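Local atomic coordinates of beta-porphyranase B (Bacteroides plebeius, PDB entry 4AWD), a protein that hydrolyses the sulfated red-algal polysaccharide porphyran at linkages between beta-D-galactose and alpha-L-galactose-6-sulfate, releasing mostly a disaccharide. Residues A[94-102]-A[301-312]; A[238-246]-A[254-262]. One frame throughout, in Å; residues are numbered along the deposited sequence.

Interaction 1. Residues A[94-102]-A[301-312]. With CA (calcium ion), chain C.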
loop_
_atom_site.group_PDB
_atom_site.type_symbol
_atom_site.label_atom_id
_atom_site.label_comp_id
_atom_site.label_asym_id
_atom_site.label_seq_id
_atom_site.Cartn_x
_atom_site.Cartn_y
_atom_site.Cartn_z
ATOM N N GLY A 94 13.807 9.158 12.588
ATOM C CA GLY A 94 13.631 9.496 11.171
ATOM C C GLY A 94 12.737 8.562 10.362
ATOM O O GLY A 94 12.537 8.790 9.162
ATOM N N CYS A 95 12.194 7.528 11.010
ATOM C CA CYS A 95 11.372 6.527 10.319
ATOM C C CYS A 95 10.047 6.236 10.991
ATOM O O CYS A 95 9.954 6.172 12.224
ATOM C CB CYS A 95 12.122 5.206 10.181
ATOM S SG CYS A 95 13.455 5.220 8.989
ATOM N N LEU A 96 9.020 6.064 10.169
ATOM C CA LEU A 96 7.835 5.365 10.599
ATOM C C LEU A 96 8.242 3.898 10.725
ATOM O O LEU A 96 8.843 3.326 9.813
ATOM C CB LEU A 96 6.707 5.518 9.572
ATOM C CG LEU A 96 5.457 4.655 9.815
ATOM C CD1 LEU A 96 4.689 5.112 11.075
ATOM C CD2 LEU A 96 4.554 4.657 8.596
ATOM N N ARG A 97 7.925 3.304 11.870
ATOM C CA ARG A 97 8.258 1.905 12.143
ATOM C C ARG A 97 6.993 1.132 12.338
ATOM O O ARG A 97 6.198 1.457 13.231
ATOM C CB ARG A 97 9.053 1.779 13.433
ATOM C CG ARG A 97 10.476 2.217 13.353
ATOM C CD ARG A 97 10.970 2.437 14.747
ATOM N NE ARG A 97 12.407 2.679 14.807
ATOM C CZ ARG A 97 13.120 2.508 15.921
ATOM N NH1 ARG A 97 12.510 2.091 17.042
ATOM N NH2 ARG A 97 14.436 2.728 15.916
ATOM N N ILE A 98 6.804 0.110 11.515
ATOM C CA ILE A 98 5.735 -0.855 11.758
ATOM C C ILE A 98 6.358 -2.198 12.095
ATOM O O ILE A 98 6.916 -2.856 11.222
ATOM C CB ILE A 98 4.744 -1.002 10.571
ATOM C CG1 ILE A 98 4.182 0.370 10.130
ATOM C CG2 ILE A 98 3.609 -1.936 10.984
ATOM C CD1 ILE A 98 3.269 0.319 8.873
ATOM N N ILE A 99 6.280 -2.584 13.365
ATOM C CA ILE A 99 6.938 -3.803 13.841
ATOM C C ILE A 99 5.939 -4.956 13.901
ATOM O O ILE A 99 4.757 -4.749 14.222
ATOM C CB ILE A 99 7.687 -3.579 15.213
ATOM C CG1 ILE A 99 8.639 -4.744 15.530
ATOM C CG2 ILE A 99 6.705 -3.269 16.375
ATOM C CD1 ILE A 99 9.536 -4.544 16.784
ATOM N N ASN A 100 6.407 -6.158 13.557
ATOM C CA ASN A 100 5.614 -7.388 13.701
ATOM C C ASN A 100 5.973 -8.124 14.981
ATOM O O ASN A 100 7.147 -8.376 15.249
ATOM C CB ASN A 100 5.829 -8.316 12.505
ATOM C CG ASN A 100 5.678 -7.602 11.197
ATOM O OD1 ASN A 100 4.671 -6.947 10.965
ATOM N ND2 ASN A 100 6.692 -7.696 10.344
ATOM N N THR A 101 4.962 -8.453 15.775
ATOM C CA THR A 101 5.183 -9.070 17.076
ATOM C C THR A 101 4.264 -10.266 17.245
ATOM O O THR A 101 3.236 -10.371 16.567
ATOM C CB THR A 101 4.888 -8.084 18.224
ATOM O OG1 THR A 101 3.506 -7.688 18.165
ATOM C CG2 THR A 101 5.802 -6.843 18.143
ATOM N N VAL A 102 4.649 -11.163 18.146
ATOM C CA VAL A 102 3.758 -12.184 18.671
ATOM C C VAL A 102 2.571 -11.495 19.355
ATOM O O VAL A 102 2.751 -10.555 20.120
ATOM C CB VAL A 102 4.528 -13.088 19.681
ATOM C CG1 VAL A 102 3.596 -13.976 20.461
ATOM C CG2 VAL A 102 5.578 -13.927 18.937
ATOM N N LEU A 301 10.728 -13.384 15.104
ATOM C CA LEU A 301 10.447 -12.006 15.477
ATOM C C LEU A 301 11.192 -11.508 16.704
ATOM O O LEU A 301 10.897 -10.423 17.218
ATOM C CB LEU A 301 8.949 -11.822 15.700
ATOM C CG LEU A 301 8.048 -12.034 14.495
ATOM C CD1 LEU A 301 6.632 -11.948 14.987
ATOM C CD2 LEU A 301 8.318 -11.001 13.399
ATOM N N LYS A 302 12.159 -12.282 17.169
ATOM C CA LYS A 302 12.855 -11.944 18.395
ATOM C C LYS A 302 13.758 -10.723 18.198
ATOM O O LYS A 302 13.864 -9.870 19.086
ATOM C CB LYS A 302 13.598 -13.178 18.908
ATOM C CG LYS A 302 14.561 -12.969 20.034
ATOM C CD LYS A 302 15.962 -13.350 19.567
ATOM C CE LYS A 302 16.764 -13.973 20.709
ATOM N NZ LYS A 302 18.224 -13.977 20.397
ATOM N N ASP A 303 14.367 -10.631 17.020
ATOM C CA ASP A 303 15.171 -9.476 16.646
ATOM C C ASP A 303 14.250 -8.335 16.220
ATOM O O ASP A 303 13.683 -8.354 15.122
ATOM C CB ASP A 303 16.141 -9.843 15.513
ATOM C CG ASP A 303 17.188 -8.772 15.269
ATOM O OD1 ASP A 303 16.820 -7.599 15.013
ATOM O OD2 ASP A 303 18.389 -9.108 15.322
ATOM N N LYS A 304 14.115 -7.337 17.086
ATOM C CA LYS A 304 13.188 -6.234 16.840
ATOM C C LYS A 304 13.526 -5.387 15.596
ATOM O O LYS A 304 12.624 -5.031 14.838
ATOM C CB LYS A 304 12.980 -5.382 18.104
ATOM C CG LYS A 304 12.233 -6.153 19.240
ATOM C CD LYS A 304 11.439 -5.240 20.192
ATOM C CE LYS A 304 12.299 -4.702 21.336
ATOM N NZ LYS A 304 12.226 -5.557 22.565
ATOM N N ASP A 305 14.809 -5.108 15.371
ATOM C CA ASP A 305 15.250 -4.371 14.173
ATOM C C ASP A 305 14.825 -5.114 12.921
ATOM O O ASP A 305 14.285 -4.516 11.995
ATOM C CB ASP A 305 16.783 -4.157 14.157
ATOM C CG ASP A 305 17.314 -3.632 12.789
ATOM O OD1 ASP A 305 16.703 -2.710 12.196
ATOM O OD2 ASP A 305 18.364 -4.126 12.307
ATOM N N LYS A 306 15.065 -6.421 12.915
ATOM C CA LYS A 306 14.770 -7.278 11.786
ATOM C C LYS A 306 13.272 -7.414 11.546
ATOM O O LYS A 306 12.846 -7.540 10.411
ATOM C CB LYS A 306 15.384 -8.666 12.013
ATOM C CG LYS A 306 16.589 -9.020 11.135
ATOM C CD LYS A 306 17.809 -8.105 11.311
ATOM C CE LYS A 306 19.092 -8.911 10.991
ATOM N NZ LYS A 306 20.334 -8.103 10.808
ATOM N N SER A 307 12.479 -7.393 12.612
ATOM C CA SER A 307 11.030 -7.605 12.501
ATOM C C SER A 307 10.243 -6.350 12.116
ATOM O O SER A 307 9.016 -6.377 12.051
ATOM C CB SER A 307 10.485 -8.164 13.816
ATOM O OG SER A 307 11.188 -9.331 14.188
ATOM N N THR A 308 10.960 -5.263 11.853
ATOM C CA THR A 308 10.373 -3.948 11.609
ATOM C C THR A 308 10.457 -3.542 10.140
ATOM O O THR A 308 11.485 -3.746 9.487
ATOM C CB THR A 308 11.082 -2.892 12.488
ATOM O OG1 THR A 308 10.916 -3.250 13.866
ATOM C CG2 THR A 308 10.527 -1.498 12.265
ATOM N N THR A 309 9.368 -2.977 9.622
ATOM C CA THR A 309 9.402 -2.340 8.318
ATOM C C THR A 309 9.628 -0.865 8.575
ATOM O O THR A 309 8.946 -0.267 9.428
ATOM C CB THR A 309 8.089 -2.543 7.521
ATOM O OG1 THR A 309 7.919 -3.930 7.187
ATOM C CG2 THR A 309 8.128 -1.734 6.239
ATOM N N TYR A 310 10.572 -0.279 7.842
ATOM C CA TYR A 310 10.916 1.133 8.036
ATOM C C TYR A 310 10.492 2.014 6.876
ATOM O O TYR A 310 10.774 1.710 5.714
ATOM C CB TYR A 310 12.416 1.299 8.243
ATOM C CG TYR A 310 12.971 0.627 9.466
ATOM C CD1 TYR A 310 12.997 1.289 10.691
ATOM C CD2 TYR A 310 13.499 -0.662 9.394
ATOM C CE1 TYR A 310 13.522 0.679 11.821
ATOM C CE2 TYR A 310 14.033 -1.275 10.516
ATOM C CZ TYR A 310 14.045 -0.602 11.722
ATOM O OH TYR A 310 14.560 -1.211 12.841
ATOM N N TYR A 311 9.826 3.115 7.195
ATOM C CA TYR A 311 9.497 4.105 6.190
ATOM C C TYR A 311 10.177 5.407 6.572
ATOM O O TYR A 311 9.814 6.040 7.573
ATOM C CB TYR A 311 7.979 4.301 6.089
ATOM C CG TYR A 311 7.206 3.031 5.819
ATOM C CD1 TYR A 311 6.881 2.151 6.858
ATOM C CD2 TYR A 311 6.794 2.714 4.530
ATOM C CE1 TYR A 311 6.175 0.990 6.619
ATOM C CE2 TYR A 311 6.078 1.537 4.277
ATOM C CZ TYR A 311 5.774 0.689 5.326
ATOM O OH TYR A 311 5.068 -0.457 5.073
ATOM N N ASP A 312 11.178 5.785 5.783
ATOM C CA ASP A 312 11.909 7.039 5.971
ATOM C C ASP A 312 10.985 8.227 5.712
ATOM O O ASP A 312 11.021 9.222 6.432
ATOM C CB ASP A 312 13.128 7.106 5.036
ATOM C CG ASP A 312 14.047 8.273 5.353
ATOM O OD1 ASP A 312 13.768 9.011 6.316
ATOM O OD2 ASP A 312 15.049 8.460 4.634
HETATM CA CA CA C . 12.624 10.497 7.799
HETATM O O HOH W 1 6.595 -6.385 7.706
HETATM O O HOH W 2 9.082 -8.351 17.161
HETATM O O HOH W 3 12.924 12.257 6.247
#

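Interaction 2. Residues A[238-246]-A[254-262]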
loop_
_atom_site.group_PDB
_atom_site.type_symbol
_atom_site.label_atom_id
_atom_site.label_comp_id
_atom_site.label_asym_id
_atom_site.label_seq_id
_atom_site.Cartn_x
_atom_site.Cartn_y
_atom_site.Cartn_z
ATOM N N GLU A 238 17.123 -5.542 2.476
ATOM C CA GLU A 238 18.541 -5.203 2.651
ATOM C C GLU A 238 18.804 -3.702 2.688
ATOM O O GLU A 238 19.838 -3.260 3.201
ATOM C CB GLU A 238 19.424 -5.853 1.575
ATOM C CG GLU A 238 19.359 -7.395 1.479
ATOM C CD GLU A 238 19.401 -8.138 2.827
ATOM O OE1 GLU A 238 19.896 -7.591 3.843
ATOM O OE2 GLU A 238 18.922 -9.300 2.867
ATOM N N ASP A 239 17.891 -2.915 2.133
ATOM C CA ASP A 239 18.132 -1.489 2.060
ATOM C C ASP A 239 16.877 -0.691 1.768
ATOM O O ASP A 239 15.829 -1.238 1.401
ATOM C CB ASP A 239 19.207 -1.185 1.002
ATOM C CG ASP A 239 20.100 -0.017 1.389
ATOM O OD1 ASP A 239 19.794 0.716 2.366
ATOM O OD2 ASP A 239 21.120 0.169 0.695
ATOM N N PHE A 240 17.002 0.615 1.951
ATOM C CA PHE A 240 15.925 1.533 1.670
ATOM C C PHE A 240 15.886 1.731 0.184
ATOM O O PHE A 240 16.920 1.891 -0.461
ATOM C CB PHE A 240 16.170 2.878 2.343
ATOM C CG PHE A 240 15.791 2.907 3.786
ATOM C CD1 PHE A 240 14.475 3.189 4.166
ATOM C CD2 PHE A 240 16.751 2.668 4.773
ATOM C CE1 PHE A 240 14.115 3.223 5.496
ATOM C CE2 PHE A 240 16.412 2.685 6.103
ATOM C CZ PHE A 240 15.086 2.959 6.479
ATOM N N HIS A 241 14.683 1.702 -0.361
ATOM C CA HIS A 241 14.493 2.024 -1.754
ATOM C C HIS A 241 13.240 2.853 -1.901
ATOM O O HIS A 241 12.394 2.923 -1.010
ATOM C CB HIS A 241 14.419 0.757 -2.624
ATOM C CG HIS A 241 15.685 -0.040 -2.638
ATOM N ND1 HIS A 241 16.755 0.277 -3.447
ATOM C CD2 HIS A 241 16.050 -1.147 -1.947
ATOM C CE1 HIS A 241 17.728 -0.597 -3.245
ATOM N NE2 HIS A 241 17.327 -1.470 -2.338
ATOM N N THR A 242 13.121 3.445 -3.064
ATOM C CA THR A 242 12.076 4.384 -3.359
ATOM C C THR A 242 11.029 3.654 -4.213
ATOM O O THR A 242 11.372 2.995 -5.197
ATOM C CB THR A 242 12.755 5.633 -4.029
ATOM O OG1 THR A 242 12.978 6.636 -3.027
ATOM C CG2 THR A 242 11.969 6.204 -5.137
ATOM N N TYR A 243 9.769 3.723 -3.795
ATOM C CA TYR A 243 8.668 3.078 -4.523
ATOM C C TYR A 243 7.568 4.107 -4.754
ATOM O O TYR A 243 6.958 4.612 -3.811
ATOM C CB TYR A 243 8.118 1.868 -3.759
ATOM C CG TYR A 243 9.150 0.819 -3.418
ATOM C CD1 TYR A 243 9.459 -0.199 -4.321
ATOM C CD2 TYR A 243 9.817 0.841 -2.186
ATOM C CE1 TYR A 243 10.397 -1.169 -4.022
ATOM C CE2 TYR A 243 10.781 -0.121 -1.874
ATOM C CZ TYR A 243 11.061 -1.129 -2.804
ATOM O OH TYR A 243 12.003 -2.089 -2.516
ATOM N N GLY A 244 7.331 4.418 -6.019
ATOM C CA GLY A 244 6.506 5.551 -6.366
ATOM C C GLY A 244 5.536 5.321 -7.494
ATOM O O GLY A 244 5.738 4.488 -8.385
ATOM N N CYS A 245 4.461 6.076 -7.435
ATOM C CA CYS A 245 3.450 6.015 -8.444
ATOM C C CYS A 245 3.144 7.421 -8.938
ATOM O O CYS A 245 2.976 8.345 -8.129
ATOM C CB CYS A 245 2.183 5.447 -7.841
ATOM S SG CYS A 245 0.921 5.333 -9.044
ATOM N N TRP A 246 3.072 7.574 -10.258
ATOM C CA TRP A 246 2.440 8.738 -10.844
ATOM C C TRP A 246 1.034 8.323 -11.259
ATOM O O TRP A 246 0.839 7.664 -12.280
ATOM C CB TRP A 246 3.215 9.271 -12.053
ATOM C CG TRP A 246 2.623 10.529 -12.641
ATOM C CD1 TRP A 246 1.422 11.115 -12.317
ATOM C CD2 TRP A 246 3.196 11.350 -13.668
ATOM N NE1 TRP A 246 1.226 12.251 -13.072
ATOM C CE2 TRP A 246 2.296 12.413 -13.910
ATOM C CE3 TRP A 246 4.386 11.290 -14.406
ATOM C CZ2 TRP A 246 2.550 13.410 -14.865
ATOM C CZ3 TRP A 246 4.641 12.283 -15.347
ATOM C CH2 TRP A 246 3.723 13.329 -15.569
ATOM N N LYS A 254 1.575 4.983 -13.327
ATOM C CA LYS A 254 2.947 4.674 -13.763
ATOM C C LYS A 254 3.883 4.510 -12.565
ATOM O O LYS A 254 3.926 5.369 -11.683
ATOM C CB LYS A 254 3.480 5.771 -14.693
ATOM C CG LYS A 254 2.601 6.037 -15.915
ATOM C CD LYS A 254 3.250 6.986 -16.954
ATOM C CE LYS A 254 2.398 7.045 -18.230
ATOM N NZ LYS A 254 2.899 8.021 -19.283
ATOM N N PHE A 255 4.665 3.436 -12.552
ATOM C CA PHE A 255 5.434 3.082 -11.356
ATOM C C PHE A 255 6.937 3.325 -11.443
ATOM O O PHE A 255 7.559 3.118 -12.489
ATOM C CB PHE A 255 5.120 1.646 -10.929
ATOM C CG PHE A 255 3.667 1.421 -10.664
ATOM C CD1 PHE A 255 3.126 1.738 -9.431
ATOM C CD2 PHE A 255 2.828 0.939 -11.674
ATOM C CE1 PHE A 255 1.761 1.563 -9.182
ATOM C CE2 PHE A 255 1.467 0.752 -11.436
ATOM C CZ PHE A 255 0.929 1.062 -10.180
ATOM N N TYR A 256 7.507 3.777 -10.328
ATOM C CA TYR A 256 8.915 4.163 -10.268
ATOM C C TYR A 256 9.639 3.463 -9.128
ATOM O O TYR A 256 9.156 3.409 -7.999
ATOM C CB TYR A 256 9.056 5.680 -10.147
ATOM C CG TYR A 256 8.538 6.416 -11.365
ATOM C CD1 TYR A 256 7.160 6.568 -11.588
ATOM C CD2 TYR A 256 9.425 6.949 -12.310
ATOM C CE1 TYR A 256 6.681 7.220 -12.708
ATOM C CE2 TYR A 256 8.949 7.611 -13.446
ATOM C CZ TYR A 256 7.578 7.744 -13.632
ATOM O OH TYR A 256 7.104 8.394 -14.747
ATOM N N TYR A 257 10.791 2.904 -9.457
ATOM C CA TYR A 257 11.658 2.309 -8.475
ATOM C C TYR A 257 12.931 3.118 -8.481
ATOM O O TYR A 257 13.507 3.311 -9.533
ATOM C CB TYR A 257 11.963 0.857 -8.852
ATOM C CG TYR A 257 12.942 0.178 -7.930
ATOM C CD1 TYR A 257 12.646 0.019 -6.572
ATOM C CD2 TYR A 257 14.160 -0.304 -8.405
ATOM C CE1 TYR A 257 13.521 -0.601 -5.723
ATOM C CE2 TYR A 257 15.060 -0.931 -7.548
ATOM C CZ TYR A 257 14.730 -1.084 -6.211
ATOM O OH TYR A 257 15.597 -1.717 -5.342
ATOM N N ASP A 258 13.359 3.592 -7.315
ATOM C CA ASP A 258 14.542 4.453 -7.194
ATOM C C ASP A 258 14.599 5.598 -8.248
ATOM O O ASP A 258 15.657 5.943 -8.775
ATOM C CB ASP A 258 15.825 3.605 -7.155
ATOM C CG ASP A 258 16.028 2.884 -5.814
ATOM O OD1 ASP A 258 15.366 3.246 -4.805
ATOM O OD2 ASP A 258 16.872 1.958 -5.760
ATOM N N GLY A 259 13.433 6.178 -8.536
ATOM C CA GLY A 259 13.306 7.304 -9.458
ATOM C C GLY A 259 13.288 6.946 -10.941
ATOM O O GLY A 259 13.250 7.834 -11.787
ATOM N N LYS A 260 13.303 5.660 -11.269
ATOM C CA LYS A 260 13.326 5.251 -12.662
ATOM C C LYS A 260 12.006 4.618 -13.050
ATOM O O LYS A 260 11.501 3.749 -12.345
ATOM C CB LYS A 260 14.477 4.250 -12.921
ATOM C CG LYS A 260 15.905 4.821 -12.746
ATOM C CD LYS A 260 16.958 3.694 -12.678
ATOM C CE LYS A 260 17.183 3.169 -11.231
ATOM N NZ LYS A 260 16.271 2.048 -10.807
ATOM N N TYR A 261 11.457 5.032 -14.187
ATOM C CA TYR A 261 10.224 4.431 -14.698
ATOM C C TYR A 261 10.351 2.911 -14.835
ATOM O O TYR A 261 11.321 2.416 -15.405
ATOM C CB TYR A 261 9.846 5.055 -16.029
ATOM C CG TYR A 261 8.694 4.369 -16.746
ATOM C CD1 TYR A 261 8.924 3.265 -17.559
ATOM C CD2 TYR A 261 7.382 4.844 -16.635
ATOM C CE1 TYR A 261 7.896 2.649 -18.237
ATOM C CE2 TYR A 261 6.346 4.228 -17.302
ATOM C CZ TYR A 261 6.612 3.130 -18.107
ATOM O OH TYR A 261 5.606 2.491 -18.779
ATOM N N MET A 262 9.365 2.185 -14.319
ATOM C CA MET A 262 9.356 0.725 -14.403
ATOM C C MET A 262 8.350 0.181 -15.422
ATOM O O MET A 262 8.730 -0.580 -16.304
ATOM C CB MET A 262 9.147 0.105 -13.025
ATOM C CG MET A 262 10.227 0.519 -12.033
ATOM S SD MET A 262 11.805 -0.276 -12.397
ATOM C CE MET A 262 11.566 -1.880 -11.618
#

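Interaction 1. Residues A[94-102]-A[301-312]
G94 and D312 meet at a calcium ion, which binds the backbone oxygen G94 O at 2.2 Å and takes both D312 O and D312 OD1; a water, E57 and N59 add further ligands. D312 thus chelates through main chain and side chain at once, because its CG stands anti to the backbone N (chi1 -170°), on the carbonyl side where OD1 can reach the same ion. Its other oxygen, OD2, forms a salt bridge with R139. The metal closes one end of an antiparallel strand pair, 95-99 against 308-311, within the beta-jelly-roll of this GH16 enzyme. Two hydrogen-bonded pairs define the register, L96 with Y311 and I98 with T309; the bond from Y311 N to L96 O, 2.8 Å, is nearly straight at 171°. Beyond the regular pairing, N100 N donates to S307 O, and two waters carry the contact on: one joins N100 ND2 to T309 OG1, which also bonds S149, and the other donates to both N100 O and L301 O.

Packing differs on the two faces. L96 and Y311 run side by side, with CD2 of L96 3.8 Å from CD1 of Y311, while I98 CD1 meets Y311 CE1; I284 of strand 281-285 touches all three side chains, and the Y311 hydroxyl bonds T150 O. On the opposite face R97 extends alongside Y310, its guanidinium plane turned 81° from the ring; CG comes to 3.7 Å from Y310 CE1, and NE stands about as near the same carbon. T308 CG2 lies over one face of that ring near its rim, and the Y310 hydroxyl donates to D305 OD1 at 2.7 Å. Next along, T308 OG1 donates to K304 O and also sits 3.2 Å from I99 CG1.

Interaction 2. Residues A[238-246]-A[254-262]
H241 and D258 form a histidine-carboxylate hydrogen bond: ND1 of H241 donates to OD2 of D258 at 2.9 Å, on its syn lone pair, and the oxygen lies only 13° out of the imidazole plane. The second carboxylate oxygen, OD1, accepts T242 N at 2.8 Å, met nearly along its C-O bond, so the two oxygens of D258 hold two consecutive residues of the facing strand, one each. The D258 backbone N in turn donates to T242 O. Over the imidazole, rather than at its edge, stands the hydroxyl of Y257, 3.0 Å above the ring plane and above its centre; the hydroxyl's hydrogen bond is to D234. Y257 gets there because its CG is anti to the backbone N (chi1 176°), which carries the ring toward H241 and Y243. With Y243 it lies side by side, CE1 to CE1 3.6 Å, the planes inclined at 43°, completing an aromatic cluster of three rings.

Farther along this face, C245 SG approaches the F255 ring obliquely, 4.5 Å from its centroid, and both residues touch L177 of strand 168-182. The other face holds Y256 and W246, side by side and pointing the same way, with the Y256 hydroxyl in the plane of the indole at its CE3 edge; W48 makes an edge-to-face contact with the same indole. G244, lacking a side chain, lies opposite Y256.

Backbone bonds in both directions between G244 and Y256, and between W246 and K254, fix the register. At the far end of strand 254-257, a type I' turn from Y257 to K260 places D258 beside H241 and T242 and reverses the chain into strand 260-262. Strands 241-249, 252-257 and 260-265 therefore form an antiparallel meander, part of the GH16 beta-jelly-roll.

Interaction 2 is nested, along the chain, inside the long loop closed by interaction 1, and their centres lie 21 Å apart. They meet through F240, whose CZ is 3.6 Å from Y310 CB and 3.8 Å from C95 SG. Strand 134-141 runs between them, pairing with 308-321 on one side and with 241-249 on the other. Both contacts approach the probable catalytic cleft: the side chain of Y311 is about 10 Å, and that of Y243 about 9 Å, from the side chain of E181, the proton donor by similarity, while F255 is about 10 Å from the presumed nucleophile E176, again between side chains.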